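Local coordinates for transcriptional regulatory protein RcsB (Escherichia coli, PDB 5I4C) that acts as the response regulator of the Rcs phosphorelay, binding regulatory DNA to control genes for capsule synthesis, biofilm formation and cell division, at residues Ile8-His12 with Pro13-Phe17. Numbering follows the deposited sequence.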
loop_
_atom_site.group_PDB
_atom_site.type_symbol
_atom_site.label_atom_id
_atom_site.label_comp_id
_atom_site.label_asym_id
_atom_site.label_seq_id
_atom_site.Cartn_x
_atom_site.Cartn_y
_atom_site.Cartn_z
ATOM N N ILE A 8 10.321 -7.087 -7.279
ATOM C CA ILE A 8 9.333 -6.926 -6.245
ATOM C C ILE A 8 8.033 -7.515 -6.751
ATOM O O ILE A 8 7.641 -7.279 -7.920
ATOM C CB ILE A 8 9.213 -5.464 -5.767
ATOM C CG1 ILE A 8 8.779 -4.507 -6.861
ATOM C CG2 ILE A 8 10.563 -4.925 -5.301
ATOM C CD1 ILE A 8 8.617 -3.042 -6.364
ATOM N N ALA A 9 7.365 -8.293 -5.905
ATOM C CA ALA A 9 6.167 -8.971 -6.341
ATOM C C ALA A 9 5.083 -8.904 -5.282
ATOM O O ALA A 9 5.306 -9.247 -4.106
ATOM C CB ALA A 9 6.476 -10.412 -6.712
ATOM N N ASP A 10 3.945 -8.341 -5.683
ATOM C CA ASP A 10 2.775 -8.193 -4.795
ATOM C C ASP A 10 1.581 -7.925 -5.656
ATOM O O ASP A 10 1.705 -7.211 -6.655
ATOM C CB ASP A 10 2.939 -7.046 -3.824
ATOM C CG ASP A 10 1.918 -7.129 -2.640
ATOM O OD1 ASP A 10 2.194 -7.744 -1.627
ATOM O OD2 ASP A 10 0.839 -6.595 -2.701
ATOM N N ASP A 11 0.429 -8.418 -5.272
ATOM C CA ASP A 11 -0.735 -8.159 -6.154
ATOM C C ASP A 11 -1.423 -6.830 -5.849
ATOM O O ASP A 11 -2.497 -6.614 -6.345
ATOM C CB ASP A 11 -1.706 -9.348 -6.202
ATOM C CG ASP A 11 -2.332 -9.644 -4.875
ATOM O OD1 ASP A 11 -1.647 -9.393 -3.846
ATOM O OD2 ASP A 11 -3.486 -10.153 -4.879
ATOM N N HIS A 12 -0.813 -5.958 -5.027
ATOM C CA HIS A 12 -1.390 -4.656 -4.730
ATOM C C HIS A 12 -0.499 -3.577 -5.322
ATOM O O HIS A 12 0.631 -3.433 -4.871
ATOM C CB HIS A 12 -1.524 -4.477 -3.221
ATOM C CG HIS A 12 -2.712 -5.155 -2.645
ATOM N ND1 HIS A 12 -2.607 -6.285 -1.876
ATOM C CD2 HIS A 12 -4.023 -4.924 -2.796
ATOM C CE1 HIS A 12 -3.811 -6.671 -1.507
ATOM N NE2 HIS A 12 -4.689 -5.870 -2.076
ATOM N N PRO A 13 -0.978 -2.845 -6.347
ATOM C CA PRO A 13 -0.129 -1.867 -7.003
ATOM C C PRO A 13 0.404 -0.832 -6.019
ATOM O O PRO A 13 1.535 -0.447 -6.126
ATOM C CB PRO A 13 -1.050 -1.240 -8.040
ATOM C CG PRO A 13 -1.933 -2.356 -8.400
ATOM C CD PRO A 13 -2.182 -3.115 -7.132
ATOM N N ILE A 14 -0.381 -0.409 -5.023
ATOM C CA ILE A 14 0.163 0.570 -4.074
ATOM C C ILE A 14 1.312 0.039 -3.219
ATOM O O ILE A 14 2.082 0.832 -2.744
ATOM C CB ILE A 14 -0.945 1.241 -3.191
ATOM C CG1 ILE A 14 -0.535 2.689 -2.814
ATOM C CG2 ILE A 14 -1.252 0.399 -2.024
ATOM C CD1 ILE A 14 -1.717 3.542 -2.483
ATOM N N VAL A 15 1.363 -1.259 -2.951
ATOM C CA VAL A 15 2.498 -1.841 -2.254
ATOM C C VAL A 15 3.759 -1.709 -3.105
ATOM O O VAL A 15 4.840 -1.283 -2.619
ATOM C CB VAL A 15 2.226 -3.323 -1.852
ATOM C CG1 VAL A 15 3.461 -3.971 -1.254
ATOM C CG2 VAL A 15 1.054 -3.449 -0.875
ATOM N N LEU A 16 3.620 -2.043 -4.376
ATOM C CA LEU A 16 4.744 -1.916 -5.303
ATOM C C LEU A 16 5.228 -0.455 -5.435
ATOM O O LEU A 16 6.425 -0.210 -5.444
ATOM C CB LEU A 16 4.396 -2.515 -6.637
ATOM C CG LEU A 16 4.072 -4.018 -6.618
ATOM C CD1 LEU A 16 3.621 -4.432 -8.011
ATOM C CD2 LEU A 16 5.221 -4.831 -6.104
ATOM N N PHE A 17 4.301 0.485 -5.523
ATOM C CA PHE A 17 4.623 1.916 -5.565
ATOM C C PHE A 17 5.448 2.337 -4.356
ATOM O O PHE A 17 6.491 2.995 -4.518
ATOM C CB PHE A 17 3.311 2.715 -5.606
ATOM C CG PHE A 17 3.497 4.187 -5.660
ATOM C CD1 PHE A 17 3.846 4.806 -6.827
ATOM C CD2 PHE A 17 3.369 4.940 -4.548
ATOM C CE1 PHE A 17 4.007 6.199 -6.853
ATOM C CE2 PHE A 17 3.582 6.300 -4.529
ATOM C CZ PHE A 17 3.864 6.951 -5.703
#
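I8 and L16 pack against each other where the strand turns into the helix. CD2 of L16 lies 3.7 Å from CG1 of I8, and the two side chains run past each other in opposite directions. The same leucine also leans on D10: its CD1 comes to 3.6 Å from the D10 carbonyl O, and its CD2 is 3.9 Å from D10 CB.

V15 packs against the carboxylate of D10, the two side chains crossing at about a right angle. CG2 of V15 is 3.6 Å from OD2 of D10. The same methyl is 3.6 Å from H12 CB, so V15 touches both ends of the bend between D10 and H12.

The backbone N of H12 donates to OD2 of D10 over 2.9 Å, forming an Asx turn. It reaches the anti side of the carboxylate, 21° out of its plane. CG of D10 stands anti to its own backbone N (chi1 -164°), which carries the carboxylate toward V15 and the H12 amide. OD1 of D10 is engaged separately, in a salt bridge with K109.

H12 is the N-cap residue. Its carbonyl O takes a weak, fairly straight bond from L16 N (3.3 Å, 164°) and a weak, bent one from V15 N.

At the start of the helix, Q110 of the second subunit accepts a hydrogen bond from I14 N and packs on H12 and P13. D10 lies beside D56, the predicted phosphorylation site, in the acidic cluster of a CheY-like receiver domain. The segment links strand 4-9 to helix 13-23, the first half of the beta-alpha-beta unit completed by strand 29-35. I8 and L16 also touch E34 on that strand.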